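Local coordinates for protein putative dehydrogenase (Pseudomonas fluorescens, PDB 6UUG) that acts as MsuC, the monooxygenase component of a two-component flavin-dependent system that oxidises methanesulfinate in bacterial sulfur assimilation, at residues R272-T275 with L276-R280; P329-S332 with A333-G337; E130-R134 with Q135-W139; M259-G262 with I263-A267; K153-G156 with G157-E160. All coordinates share one frame; numbering follows the deposited sequence.

Contact 1: R272-T275 with L276-R280; sequences RQYT and LSETR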
loop_
_atom_site.group_PDB
_atom_site.type_symbol
_atom_site.label_atom_id
_atom_site.label_comp_id
_atom_site.label_asym_id
_atom_site.label_seq_id
_atom_site.Cartn_x
_atom_site.Cartn_y
_atom_site.Cartn_z
ATOM N N ARG A 272 -15.912 5.640 -15.216
ATOM C CA ARG A 272 -16.591 4.624 -16.011
ATOM C C ARG A 272 -17.022 5.182 -17.359
ATOM O O ARG A 272 -16.747 4.596 -18.410
ATOM C CB ARG A 272 -17.837 4.122 -15.271
ATOM C CG ARG A 272 -17.680 2.902 -14.413
ATOM C CD ARG A 272 -19.082 2.363 -14.053
ATOM N NE ARG A 272 -19.635 1.520 -15.110
ATOM C CZ ARG A 272 -20.704 1.813 -15.849
ATOM N NH1 ARG A 272 -21.381 2.938 -15.650
ATOM N NH2 ARG A 272 -21.106 0.962 -16.787
ATOM N N GLN A 273 -17.747 6.297 -17.339
ATOM C CA GLN A 273 -18.244 6.854 -18.591
ATOM C C GLN A 273 -17.088 7.202 -19.511
ATOM O O GLN A 273 -17.141 6.933 -20.716
ATOM C CB GLN A 273 -19.117 8.086 -18.319
ATOM C CG GLN A 273 -20.401 7.794 -17.560
ATOM C CD GLN A 273 -21.312 6.845 -18.311
ATOM O OE1 GLN A 273 -21.393 6.893 -19.540
ATOM N NE2 GLN A 273 -21.996 5.966 -17.578
ATOM N N TYR A 274 -16.005 7.755 -18.952
ATOM C CA TYR A 274 -14.880 8.163 -19.785
ATOM C C TYR A 274 -14.147 6.954 -20.352
ATOM O O TYR A 274 -13.820 6.926 -21.544
ATOM C CB TYR A 274 -13.935 9.060 -18.978
ATOM C CG TYR A 274 -13.003 9.857 -19.854
ATOM C CD1 TYR A 274 -11.820 9.299 -20.323
ATOM C CD2 TYR A 274 -13.312 11.159 -20.233
ATOM C CE1 TYR A 274 -10.961 10.013 -21.140
ATOM C CE2 TYR A 274 -12.451 11.888 -21.052
ATOM C CZ TYR A 274 -11.277 11.305 -21.499
ATOM O OH TYR A 274 -10.413 12.001 -22.317
ATOM N N THR A 275 -13.900 5.932 -19.516
ATOM C CA THR A 275 -13.246 4.712 -19.975
ATOM C C THR A 275 -13.994 4.091 -21.146
ATOM O O THR A 275 -13.377 3.657 -22.129
ATOM C CB THR A 275 -13.135 3.707 -18.820
ATOM O OG1 THR A 275 -12.284 4.269 -17.806
ATOM C CG2 THR A 275 -12.527 2.384 -19.304
ATOM N N LEU A 276 -15.324 4.050 -21.056
ATOM C CA LEU A 276 -16.146 3.403 -22.069
ATOM C C LEU A 276 -16.378 4.267 -23.305
ATOM O O LEU A 276 -16.724 3.724 -24.358
ATOM C CB LEU A 276 -17.492 3.010 -21.465
ATOM C CG LEU A 276 -17.416 2.000 -20.317
ATOM C CD1 LEU A 276 -18.790 1.775 -19.691
ATOM C CD2 LEU A 276 -16.812 0.693 -20.823
ATOM N N SER A 277 -16.195 5.582 -23.206
ATOM C CA SER A 277 -16.565 6.520 -24.264
ATOM C C SER A 277 -15.382 7.120 -25.003
ATOM O O SER A 277 -15.468 7.333 -26.216
ATOM C CB SER A 277 -17.409 7.667 -23.690
ATOM O OG SER A 277 -18.566 7.179 -23.023
ATOM N N GLU A 278 -14.279 7.409 -24.305
ATOM C CA GLU A 278 -13.230 8.261 -24.860
ATOM C C GLU A 278 -11.833 7.646 -24.803
ATOM O O GLU A 278 -10.977 7.972 -25.634
ATOM C CB GLU A 278 -13.217 9.608 -24.124
ATOM C CG GLU A 278 -14.548 10.344 -24.129
ATOM C CD GLU A 278 -14.884 10.947 -25.487
ATOM O OE1 GLU A 278 -13.944 11.193 -26.275
ATOM O OE2 GLU A 278 -16.087 11.168 -25.763
ATOM N N THR A 279 -11.574 6.782 -23.821
ATOM C CA THR A 279 -10.226 6.259 -23.626
ATOM C C THR A 279 -9.843 5.328 -24.773
ATOM O O THR A 279 -10.642 4.492 -25.206
ATOM C CB THR A 279 -10.132 5.528 -22.280
ATOM O OG1 THR A 279 -10.512 6.425 -21.224
ATOM C CG2 THR A 279 -8.715 5.025 -22.017
ATOM N N ARG A 280 -8.620 5.483 -25.273
ATOM C CA ARG A 280 -8.075 4.609 -26.300
ATOM C C ARG A 280 -7.145 3.584 -25.663
ATOM O O ARG A 280 -6.440 3.876 -24.690
ATOM C CB ARG A 280 -7.323 5.417 -27.364
ATOM C CG ARG A 280 -8.130 6.573 -27.942
ATOM C CD ARG A 280 -7.274 7.450 -28.848
ATOM N NE ARG A 280 -8.019 8.593 -29.375
ATOM C CZ ARG A 280 -7.476 9.583 -30.079
ATOM N NH1 ARG A 280 -6.176 9.578 -30.343
ATOM N NH2 ARG A 280 -8.232 10.581 -30.517
HETATM O O HOH W 1 -13.230 3.830 -24.832
#

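Contact 2: P329-S332 with A333-G337; sequences PNLS and AEERG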
loop_
_atom_site.group_PDB
_atom_site.type_symbol
_atom_site.label_atom_id
_atom_site.label_comp_id
_atom_site.label_asym_id
_atom_site.label_seq_id
_atom_site.Cartn_x
_atom_site.Cartn_y
_atom_site.Cartn_z
ATOM N N PRO A 329 -33.355 11.207 24.931
ATOM C CA PRO A 329 -32.613 11.435 26.183
ATOM C C PRO A 329 -32.315 10.175 26.983
ATOM O O PRO A 329 -31.471 10.244 27.883
ATOM C CB PRO A 329 -33.534 12.382 26.962
ATOM C CG PRO A 329 -34.266 13.134 25.887
ATOM C CD PRO A 329 -34.506 12.121 24.794
ATOM N N ASN A 330 -32.945 9.039 26.679
ATOM C CA ASN A 330 -32.620 7.776 27.334
ATOM C C ASN A 330 -31.394 7.083 26.748
ATOM O O ASN A 330 -31.076 5.970 27.176
ATOM C CB ASN A 330 -33.808 6.823 27.255
ATOM C CG ASN A 330 -35.004 7.337 28.026
ATOM O OD1 ASN A 330 -34.849 8.081 28.996
ATOM N ND2 ASN A 330 -36.201 6.963 27.595
ATOM N N LEU A 331 -30.721 7.693 25.777
ATOM C CA LEU A 331 -29.562 7.061 25.152
ATOM C C LEU A 331 -28.445 6.853 26.171
ATOM O O LEU A 331 -28.091 7.769 26.920
ATOM C CB LEU A 331 -29.077 7.931 23.987
ATOM C CG LEU A 331 -27.885 7.396 23.170
ATOM C CD1 LEU A 331 -28.231 6.110 22.427
ATOM C CD2 LEU A 331 -27.411 8.459 22.194
ATOM N N SER A 332 -27.870 5.651 26.189
ATOM C CA SER A 332 -26.777 5.366 27.116
ATOM C C SER A 332 -25.436 5.816 26.545
ATOM O O SER A 332 -25.241 5.887 25.328
ATOM C CB SER A 332 -26.705 3.877 27.453
ATOM O OG SER A 332 -26.299 3.104 26.331
ATOM N N ALA A 333 -24.498 6.111 27.448
ATOM C CA ALA A 333 -23.148 6.450 27.017
ATOM C C ALA A 333 -22.502 5.290 26.275
ATOM O O ALA A 333 -21.671 5.511 25.386
ATOM C CB ALA A 333 -22.295 6.861 28.217
ATOM N N GLU A 334 -22.868 4.053 26.621
ATOM C CA GLU A 334 -22.300 2.901 25.934
ATOM C C GLU A 334 -22.754 2.849 24.481
ATOM O O GLU A 334 -21.937 2.641 23.573
ATOM C CB GLU A 334 -22.682 1.609 26.651
ATOM C CG GLU A 334 -22.057 0.377 26.020
ATOM C CD GLU A 334 -22.421 -0.912 26.741
ATOM O OE1 GLU A 334 -23.606 -1.078 27.106
ATOM O OE2 GLU A 334 -21.516 -1.754 26.942
ATOM N N GLU A 335 -24.055 3.040 24.241
ATOM C CA GLU A 335 -24.556 3.001 22.868
ATOM C C GLU A 335 -23.988 4.153 22.048
ATOM O O GLU A 335 -23.647 3.975 20.866
ATOM C CB GLU A 335 -26.092 3.027 22.852
ATOM C CG GLU A 335 -26.648 2.902 21.438
ATOM C CD GLU A 335 -28.149 2.734 21.383
ATOM O OE1 GLU A 335 -28.752 2.369 22.416
ATOM O OE2 GLU A 335 -28.721 2.975 20.301
ATOM N N ARG A 336 -23.872 5.341 22.654
ATOM C CA ARG A 336 -23.225 6.463 21.971
ATOM C C ARG A 336 -21.797 6.102 21.569
ATOM O O ARG A 336 -21.363 6.398 20.451
ATOM C CB ARG A 336 -23.226 7.705 22.874
ATOM C CG ARG A 336 -22.815 8.998 22.177
ATOM C CD ARG A 336 -21.310 9.254 22.260
ATOM N NE ARG A 336 -21.015 10.558 21.681
ATOM C CZ ARG A 336 -19.812 10.981 21.328
ATOM N NH1 ARG A 336 -18.742 10.203 21.500
ATOM N NH2 ARG A 336 -19.688 12.189 20.792
ATOM N N GLY A 337 -21.044 5.485 22.482
ATOM C CA GLY A 337 -19.653 5.152 22.184
ATOM C C GLY A 337 -19.508 4.149 21.054
ATOM O O GLY A 337 -18.621 4.282 20.201
HETATM O O HOH W 2 -28.972 3.279 24.847
#

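Contact 3: E130-R134 with Q135-W139; sequences EQTAR and QNWFW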
loop_
_atom_site.group_PDB
_atom_site.type_symbol
_atom_site.label_atom_id
_atom_site.label_comp_id
_atom_site.label_asym_id
_atom_site.label_seq_id
_atom_site.Cartn_x
_atom_site.Cartn_y
_atom_site.Cartn_z
ATOM N N GLU A 130 -40.618 24.955 13.063
ATOM C CA GLU A 130 -41.823 25.368 12.350
ATOM C C GLU A 130 -41.527 26.480 11.350
ATOM O O GLU A 130 -41.977 26.425 10.200
ATOM C CB GLU A 130 -42.893 25.802 13.355
ATOM C CG GLU A 130 -43.324 24.692 14.287
ATOM C CD GLU A 130 -44.261 25.178 15.386
ATOM O OE1 GLU A 130 -44.224 26.385 15.708
ATOM O OE2 GLU A 130 -45.034 24.353 15.921
ATOM N N GLN A 131 -40.765 27.498 11.759
ATOM C CA GLN A 131 -40.485 28.596 10.833
ATOM C C GLN A 131 -39.586 28.154 9.687
ATOM O O GLN A 131 -39.742 28.618 8.551
ATOM C CB GLN A 131 -39.860 29.770 11.576
ATOM C CG GLN A 131 -40.756 30.375 12.641
ATOM C CD GLN A 131 -40.049 31.460 13.425
ATOM O OE1 GLN A 131 -40.234 32.650 13.168
ATOM N NE2 GLN A 131 -39.215 31.052 14.379
ATOM N N THR A 132 -38.628 27.264 9.965
ATOM C CA THR A 132 -37.749 26.776 8.908
ATOM C C THR A 132 -38.530 26.012 7.849
ATOM O O THR A 132 -38.286 26.175 6.648
ATOM C CB THR A 132 -36.653 25.889 9.521
ATOM O OG1 THR A 132 -35.838 26.681 10.394
ATOM C CG2 THR A 132 -35.785 25.270 8.440
ATOM N N ALA A 133 -39.475 25.173 8.280
ATOM C CA ALA A 133 -40.266 24.391 7.335
ATOM C C ALA A 133 -41.231 25.274 6.554
ATOM O O ALA A 133 -41.440 25.069 5.352
ATOM C CB ALA A 133 -41.032 23.301 8.086
ATOM N N ARG A 134 -41.816 26.273 7.216
ATOM C CA ARG A 134 -42.796 27.123 6.549
ATOM C C ARG A 134 -42.128 28.075 5.560
ATOM O O ARG A 134 -42.658 28.319 4.470
ATOM C CB ARG A 134 -43.602 27.896 7.594
ATOM C CG ARG A 134 -44.527 28.971 7.043
ATOM C CD ARG A 134 -45.337 29.596 8.176
ATOM N NE ARG A 134 -44.500 29.869 9.342
ATOM C CZ ARG A 134 -44.033 31.069 9.667
ATOM N NH1 ARG A 134 -44.334 32.126 8.923
ATOM N NH2 ARG A 134 -43.275 31.214 10.741
ATOM N N GLN A 135 -40.957 28.608 5.909
ATOM C CA GLN A 135 -40.312 29.642 5.107
ATOM C C GLN A 135 -39.036 29.186 4.395
ATOM O O GLN A 135 -38.365 30.017 3.781
ATOM C CB GLN A 135 -40.002 30.854 5.986
ATOM C CG GLN A 135 -41.175 31.299 6.832
ATOM C CD GLN A 135 -40.819 32.426 7.769
ATOM O OE1 GLN A 135 -41.280 32.466 8.912
ATOM N NE2 GLN A 135 -39.994 33.355 7.294
ATOM N N ASN A 136 -38.696 27.898 4.450
ATOM C CA ASN A 136 -37.481 27.354 3.826
ATOM C C ASN A 136 -36.238 28.178 4.176
ATOM O O ASN A 136 -35.452 28.551 3.306
ATOM C CB ASN A 136 -37.633 27.232 2.308
ATOM C CG ASN A 136 -38.616 26.156 1.910
ATOM O OD1 ASN A 136 -38.361 24.965 2.086
ATOM N ND2 ASN A 136 -39.745 26.570 1.359
ATOM N N TRP A 137 -36.068 28.454 5.469
ATOM C CA TRP A 137 -34.848 29.086 5.961
ATOM C C TRP A 137 -33.644 28.175 5.731
ATOM O O TRP A 137 -33.695 26.982 6.037
ATOM C CB TRP A 137 -34.959 29.371 7.454
ATOM C CG TRP A 137 -35.862 30.495 7.856
ATOM C CD1 TRP A 137 -36.526 31.372 7.041
ATOM C CD2 TRP A 137 -36.192 30.858 9.195
ATOM N NE1 TRP A 137 -37.252 32.265 7.806
ATOM C CE2 TRP A 137 -37.062 31.966 9.131
ATOM C CE3 TRP A 137 -35.834 30.350 10.451
ATOM C CZ2 TRP A 137 -37.577 32.571 10.274
ATOM C CZ3 TRP A 137 -36.351 30.957 11.587
ATOM C CH2 TRP A 137 -37.209 32.055 11.487
ATOM N N PHE A 138 -32.555 28.755 5.227
ATOM C CA PHE A 138 -31.280 28.063 5.041
ATOM C C PHE A 138 -30.394 28.413 6.236
ATOM O O PHE A 138 -30.134 29.593 6.491
ATOM C CB PHE A 138 -30.632 28.498 3.718
ATOM C CG PHE A 138 -29.905 27.391 2.959
ATOM C CD1 PHE A 138 -28.977 26.576 3.590
ATOM C CD2 PHE A 138 -30.148 27.192 1.610
ATOM C CE1 PHE A 138 -28.301 25.573 2.882
ATOM C CE2 PHE A 138 -29.492 26.194 0.888
ATOM C CZ PHE A 138 -28.561 25.380 1.526
ATOM N N TRP A 139 -29.957 27.400 6.984
ATOM C CA TRP A 139 -29.143 27.599 8.184
ATOM C C TRP A 139 -27.663 27.429 7.852
ATOM O O TRP A 139 -27.283 26.460 7.189
ATOM C CB TRP A 139 -29.527 26.597 9.277
ATOM C CG TRP A 139 -30.838 26.890 9.960
ATOM C CD1 TRP A 139 -32.075 26.887 9.384
ATOM C CD2 TRP A 139 -31.037 27.201 11.346
ATOM N NE1 TRP A 139 -33.035 27.182 10.328
ATOM C CE2 TRP A 139 -32.421 27.387 11.536
ATOM C CE3 TRP A 139 -30.175 27.360 12.442
ATOM C CZ2 TRP A 139 -32.968 27.708 12.778
ATOM C CZ3 TRP A 139 -30.718 27.678 13.679
ATOM C CH2 TRP A 139 -32.103 27.854 13.836
HETATM O O HOH W 3 -40.394 23.570 3.124
#

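Contact 4: M259-G262 with I263-A267; sequences MFLG and IAEGA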
loop_
_atom_site.group_PDB
_atom_site.type_symbol
_atom_site.label_atom_id
_atom_site.label_comp_id
_atom_site.label_asym_id
_atom_site.label_seq_id
_atom_site.Cartn_x
_atom_site.Cartn_y
_atom_site.Cartn_z
ATOM N N MET A 259 -20.461 12.427 2.640
ATOM C CA MET A 259 -19.881 13.244 1.572
ATOM C C MET A 259 -18.711 12.527 0.911
ATOM O O MET A 259 -18.589 12.511 -0.324
ATOM C CB MET A 259 -19.403 14.598 2.120
ATOM C CG MET A 259 -20.482 15.582 2.521
ATOM S SD MET A 259 -19.800 16.980 3.471
ATOM C CE MET A 259 -18.462 17.510 2.410
ATOM N N PHE A 260 -17.804 11.976 1.732
ATOM C CA PHE A 260 -16.628 11.290 1.208
ATOM C C PHE A 260 -17.021 10.128 0.306
ATOM O O PHE A 260 -16.433 9.926 -0.763
ATOM C CB PHE A 260 -15.753 10.764 2.357
ATOM C CG PHE A 260 -15.175 11.831 3.273
ATOM C CD1 PHE A 260 -15.299 13.182 2.999
ATOM C CD2 PHE A 260 -14.500 11.447 4.435
ATOM C CE1 PHE A 260 -14.751 14.153 3.871
ATOM C CE2 PHE A 260 -13.963 12.406 5.300
ATOM C CZ PHE A 260 -14.091 13.751 5.009
ATOM N N LEU A 261 -17.983 9.317 0.753
ATOM C CA LEU A 261 -18.439 8.207 -0.073
ATOM C C LEU A 261 -19.061 8.713 -1.370
ATOM O O LEU A 261 -18.747 8.208 -2.454
ATOM C CB LEU A 261 -19.434 7.337 0.704
ATOM C CG LEU A 261 -20.200 6.284 -0.104
ATOM C CD1 LEU A 261 -19.276 5.292 -0.782
ATOM C CD2 LEU A 261 -21.138 5.542 0.869
ATOM N N GLY A 262 -19.925 9.729 -1.278
ATOM C CA GLY A 262 -20.530 10.299 -2.478
ATOM C C GLY A 262 -19.504 10.800 -3.483
ATOM O O GLY A 262 -19.634 10.569 -4.685
ATOM N N ILE A 263 -18.465 11.480 -3.004
ATOM C CA ILE A 263 -17.424 11.972 -3.913
ATOM C C ILE A 263 -16.757 10.810 -4.651
ATOM O O ILE A 263 -16.593 10.840 -5.879
ATOM C CB ILE A 263 -16.388 12.804 -3.138
ATOM C CG1 ILE A 263 -16.980 14.129 -2.653
ATOM C CG2 ILE A 263 -15.168 13.053 -4.014
ATOM C CD1 ILE A 263 -16.114 14.810 -1.583
ATOM N N ALA A 264 -16.359 9.769 -3.910
ATOM C CA ALA A 264 -15.739 8.597 -4.526
ATOM C C ALA A 264 -16.677 7.913 -5.520
ATOM O O ALA A 264 -16.238 7.471 -6.590
ATOM C CB ALA A 264 -15.287 7.619 -3.437
ATOM N N GLU A 265 -17.975 7.816 -5.186
ATOM C CA GLU A 265 -18.931 7.189 -6.100
ATOM C C GLU A 265 -19.111 8.022 -7.364
ATOM O O GLU A 265 -19.223 7.477 -8.471
ATOM C CB GLU A 265 -20.282 6.992 -5.391
ATOM C CG GLU A 265 -20.266 5.902 -4.330
ATOM C CD GLU A 265 -21.619 5.684 -3.675
ATOM O OE1 GLU A 265 -22.280 6.672 -3.299
ATOM O OE2 GLU A 265 -22.003 4.501 -3.525
ATOM N N GLY A 266 -19.121 9.346 -7.229
ATOM C CA GLY A 266 -19.280 10.182 -8.410
ATOM C C GLY A 266 -18.047 10.146 -9.289
ATOM O O GLY A 266 -18.145 10.066 -10.522
ATOM N N ALA A 267 -16.869 10.160 -8.665
ATOM C CA ALA A 267 -15.619 10.018 -9.407
ATOM C C ALA A 267 -15.585 8.699 -10.163
ATOM O O ALA A 267 -15.215 8.647 -11.344
ATOM C CB ALA A 267 -14.428 10.111 -8.449
#

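Contact 5: K153-G156 with G157-E160; sequences KDLG and GWRE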
loop_
_atom_site.group_PDB
_atom_site.type_symbol
_atom_site.label_atom_id
_atom_site.label_comp_id
_atom_site.label_asym_id
_atom_site.label_seq_id
_atom_site.Cartn_x
_atom_site.Cartn_y
_atom_site.Cartn_z
ATOM N N LYS A 153 -19.726 39.220 25.959
ATOM C CA LYS A 153 -19.830 40.066 27.139
ATOM C C LYS A 153 -21.273 40.077 27.622
ATOM O O LYS A 153 -22.207 40.114 26.813
ATOM C CB LYS A 153 -19.377 41.497 26.839
ATOM C CG LYS A 153 -17.951 41.615 26.328
ATOM C CD LYS A 153 -16.942 41.191 27.380
ATOM C CE LYS A 153 -15.525 41.312 26.848
ATOM N NZ LYS A 153 -15.262 42.675 26.312
ATOM N N ASP A 154 -21.450 40.042 28.942
ATOM C CA ASP A 154 -22.770 40.105 29.557
ATOM C C ASP A 154 -23.075 41.551 29.929
ATOM O O ASP A 154 -22.348 42.158 30.723
ATOM C CB ASP A 154 -22.839 39.199 30.786
ATOM C CG ASP A 154 -24.260 38.995 31.291
ATOM O OD1 ASP A 154 -25.192 39.640 30.759
ATOM O OD2 ASP A 154 -24.446 38.180 32.221
ATOM N N LEU A 155 -24.144 42.101 29.350
ATOM C CA LEU A 155 -24.614 43.443 29.672
ATOM C C LEU A 155 -25.897 43.409 30.498
ATOM O O LEU A 155 -26.744 44.299 30.383
ATOM C CB LEU A 155 -24.821 44.256 28.395
ATOM C CG LEU A 155 -23.544 44.513 27.597
ATOM C CD1 LEU A 155 -23.846 45.315 26.340
ATOM C CD2 LEU A 155 -22.532 45.236 28.469
ATOM N N GLY A 156 -26.051 42.382 31.333
ATOM C CA GLY A 156 -27.243 42.233 32.148
ATOM C C GLY A 156 -28.485 41.923 31.337
ATOM O O GLY A 156 -28.954 40.779 31.316
ATOM N N GLY A 157 -29.023 42.941 30.660
ATOM C CA GLY A 157 -30.223 42.737 29.865
ATOM C C GLY A 157 -30.004 41.791 28.701
ATOM O O GLY A 157 -30.872 40.979 28.373
ATOM N N TRP A 158 -28.839 41.876 28.064
ATOM C CA TRP A 158 -28.517 40.995 26.954
ATOM C C TRP A 158 -27.013 40.749 26.938
ATOM O O TRP A 158 -26.255 41.344 27.709
ATOM C CB TRP A 158 -28.992 41.591 25.631
ATOM C CG TRP A 158 -28.282 42.855 25.256
ATOM C CD1 TRP A 158 -27.099 42.964 24.583
ATOM C CD2 TRP A 158 -28.716 44.193 25.525
ATOM N NE1 TRP A 158 -26.767 44.289 24.419
ATOM C CE2 TRP A 158 -27.745 45.062 24.986
ATOM C CE3 TRP A 158 -29.829 44.740 26.169
ATOM C CZ2 TRP A 158 -27.856 46.450 25.073
ATOM C CZ3 TRP A 158 -29.939 46.114 26.252
ATOM C CH2 TRP A 158 -28.959 46.953 25.707
ATOM N N ARG A 159 -26.584 39.870 26.041
ATOM C CA ARG A 159 -25.172 39.614 25.811
ATOM C C ARG A 159 -24.785 40.074 24.410
ATOM O O ARG A 159 -25.637 40.330 23.555
ATOM C CB ARG A 159 -24.849 38.131 26.009
ATOM C CG ARG A 159 -25.284 37.610 27.362
ATOM C CD ARG A 159 -25.186 36.105 27.414
ATOM N NE ARG A 159 -25.982 35.547 28.499
ATOM C CZ ARG A 159 -25.497 34.769 29.458
ATOM N NH1 ARG A 159 -26.304 34.306 30.405
ATOM N NH2 ARG A 159 -24.209 34.448 29.466
ATOM N N GLU A 160 -23.481 40.181 24.173
ATOM C CA GLU A 160 -22.983 40.629 22.880
ATOM C C GLU A 160 -21.776 39.796 22.478
ATOM O O GLU A 160 -20.850 39.614 23.276
ATOM C CB GLU A 160 -22.613 42.118 22.911
ATOM C CG GLU A 160 -23.818 43.040 22.863
ATOM C CD GLU A 160 -23.450 44.513 22.932
ATOM O OE1 GLU A 160 -22.250 44.847 22.840
ATOM O OE2 GLU A 160 -24.376 45.336 23.084
#

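Contact 1: R272-T275 with L276-R280
The Y274 ring carries E278 CB over the centre of one face, 3.7 Å from the centroid in a CH-pi contact, while T279 OG1 sits at the ring edge, 3.3 Å from Y274 CD1. The contact with E278 is made by the methylene; the carboxylate plane is tilted 48° from the ring. The guanidinium of R272 has L276 CD1 over one face, 3.8 Å from NH2, the two side chains running alongside each other. With CG anti to the backbone N (chi1 -162°), Y274 places its ring against E278 and T279, the residues that follow the helix. This is the C-terminal end of helix 247-277, and E278 is the first residue to leave helical geometry. Y274 O marks the exit by accepting from S277 N, E278 N (2.8 Å) and T279 N (3.2 Å); S277 N comes from above the carbonyl plane. Beside it, S277 OG returns to Q273 O at 2.7 Å, and a water bridges T275 O to T279 O. R272 is anchored by E269 and by L404 O of the second subunit, T275 OG1 meets Y300, and T279 OG1 reaches T365 O.

Contact 2: P329-S332 with A333-G337
At S332 the backbone is extended (psi 154°), and from A333 onward it is helical, so S332 occupies the N-cap of helix 333-360. Its OG accepts from E335 N at 3.1 Å with a fairly straight bond, 163° at the hydrogen, while S332 O begins the regular helical pattern by accepting from R336 N, also at 3.1 Å. The hydroxyl gets there because chi1 of 69° puts OG between the backbone N and the carbonyl carbon, turned toward the first turn of the helix. E335 answers the cap indirectly: one water accepts from S332 N (2.9 Å) and donates to E335 OE1 (2.6 Å), standing where a classical capping box would have a direct bond. The glutamate chain is extended, and L331 crosses it at about a right angle, with CD1 lying 3.5 Å from E335 CD and also against E335 CB and CG. L331 is otherwise packed on L247 and A324, which ties the cap to helices 247-277 and 294-327. R336, whose CB rests near S332 O, sends its guanidinium away to the C-terminal carboxylate of S415. The other oxygen of E335, OE2, pairs with K327. A carboxylate beside the first turn, next to a lysine, probably stays ionised, its negative charge suiting the positive end of the helix dipole.

Contact 3: E130-R134 with Q135-W139
T132 and W139 meet through a hydrogen bond from W139 NE1 to T132 OG1, 2.8 Å long and 154° at the hydrogen, the hydroxyl oxygen lying 16° out of the indole plane. The same OG1 is bonded to W128 O one turn earlier, so both roles of the buried hydroxyl are used. Chi1 of -64° makes this possible, setting OG1 beside the backbone N and CG2 toward W137 O. That carbonyl has no partner in the model, although it lies in plane at the edge of the W139 ring. Over one face of the W137 indole sits Q131 CB, 3.8 Å from the six-membered ring centroid in a CH-pi contact. The Q131 amide follows beside the same ring, with CD 3.5 Å from W137 CH2, and its NE2 makes a weak bond to P127 O. Along the backbone, Q135 N gives Q131 O a regular helical bond at 2.9 Å, whereas W137 N reaches T132 O only weakly at 3.4 Å. A water donates to both A133 O (2.9 Å) and N136 OD1 (2.7 Å). With N136 in the left-handed conformation this is a helix C-cap whose weak bond recalls the outer one of a Schellman motif, though water and not N136 N meets A133 O; it turns helix 122-135 into strand 139-142, joining helical and beta parts of the acyl-CoA dehydrogenase fold.

Contact 4: M259-G262 with I263-A267
L261 and E265, one helical turn apart, lie across each other at a slant, with L261 CD1 3.7 Å from both CG and CD of the glutamate. Their rotamers make the meeting: L261 has CG anti to the backbone N (chi1 169°) and leans forward along the helix, while the E265 chain runs straight out from CG, its chi1 of -71° keeping CG 3.3 Å from L261 O. I263 places CG1 beside its own backbone N, 3.3 Å from M259 O. Between the bulkier residues, G262 and G266 are joined by a backbone bond, G266 N to G262 O at 2.9 Å, in the unbroken pattern of helix 247-277. F260 packs against helices 333-360 and 378-386, and L261 packs on helix 294-327. The L261 side chain covers part of the E265 chain, and the carboxylate has its counter-charges outside this turn: OE2 forms salt bridges with R311 and R93, which would probably keep this buried acid ionised.

Contact 5: K153-G156 with G157-E160
Between L155 and G157 the chain makes an unusually abrupt bend: G157 N returns to L155 O at 2.7 Å across the single residue G156, a weak bond of 128° that, with positive phi at G156, fits a classic gamma turn. It tops the beta hairpin of strands 151-154 and 159-162. K153 and E160 form the hydrogen-bonded antiparallel pair, with K153 N to E160 O and E160 N to K153 O both 2.9 Å and in the carbonyl plane; D154 and R159 are the adjoining non-hydrogen-bonded pair. Closer to the bend, L155 N donates to W158 O at 2.8 Å. D154 OD1 takes G156 N from above the carboxylate plane, making an Asx turn. On that face the planes of the carboxylate and the R159 guanidinium are nearly parallel, 8° apart, but their charged atoms do not touch, and R159 pairs with E230. On the face of E160, L155 folds CB over one face of the W158 indole and pushes CD1 to 3.3 Å from E160 OE2. W158 has CG wedged between backbone N and carbonyl carbon (chi1 65°), which turns the indole toward E160, two residues on. E160 OE2 also pairs with R225 of the neighbouring strand, and it accepts from W158 NE1 at 2.9 Å, in the plane of the indole, on the anti side of the carboxylate and somewhat out of the carboxylate plane.

Overall arrangement
From the N terminus the five contacts follow in series, with none nested in or crossing another. Contact 3 comes first, where helix 122-135 passes into strand 139-142; contact 5 then closes the loop of the hairpin, about 17 Å from contact 3 between nearest atoms. Contacts 4 and 1 share helix 247-277: the former is a buried turn in mid-helix, the latter its C-terminal end at the second subunit, their centres about 19 Å apart. Contact 2 finishes the series, closing the link between helices 294-327 and 333-360. Contacts 1 and 5, with centres about 62 Å apart, lie on opposite sides of the chain's centre, the helical bundle's end facing one way and the beta hairpin the other.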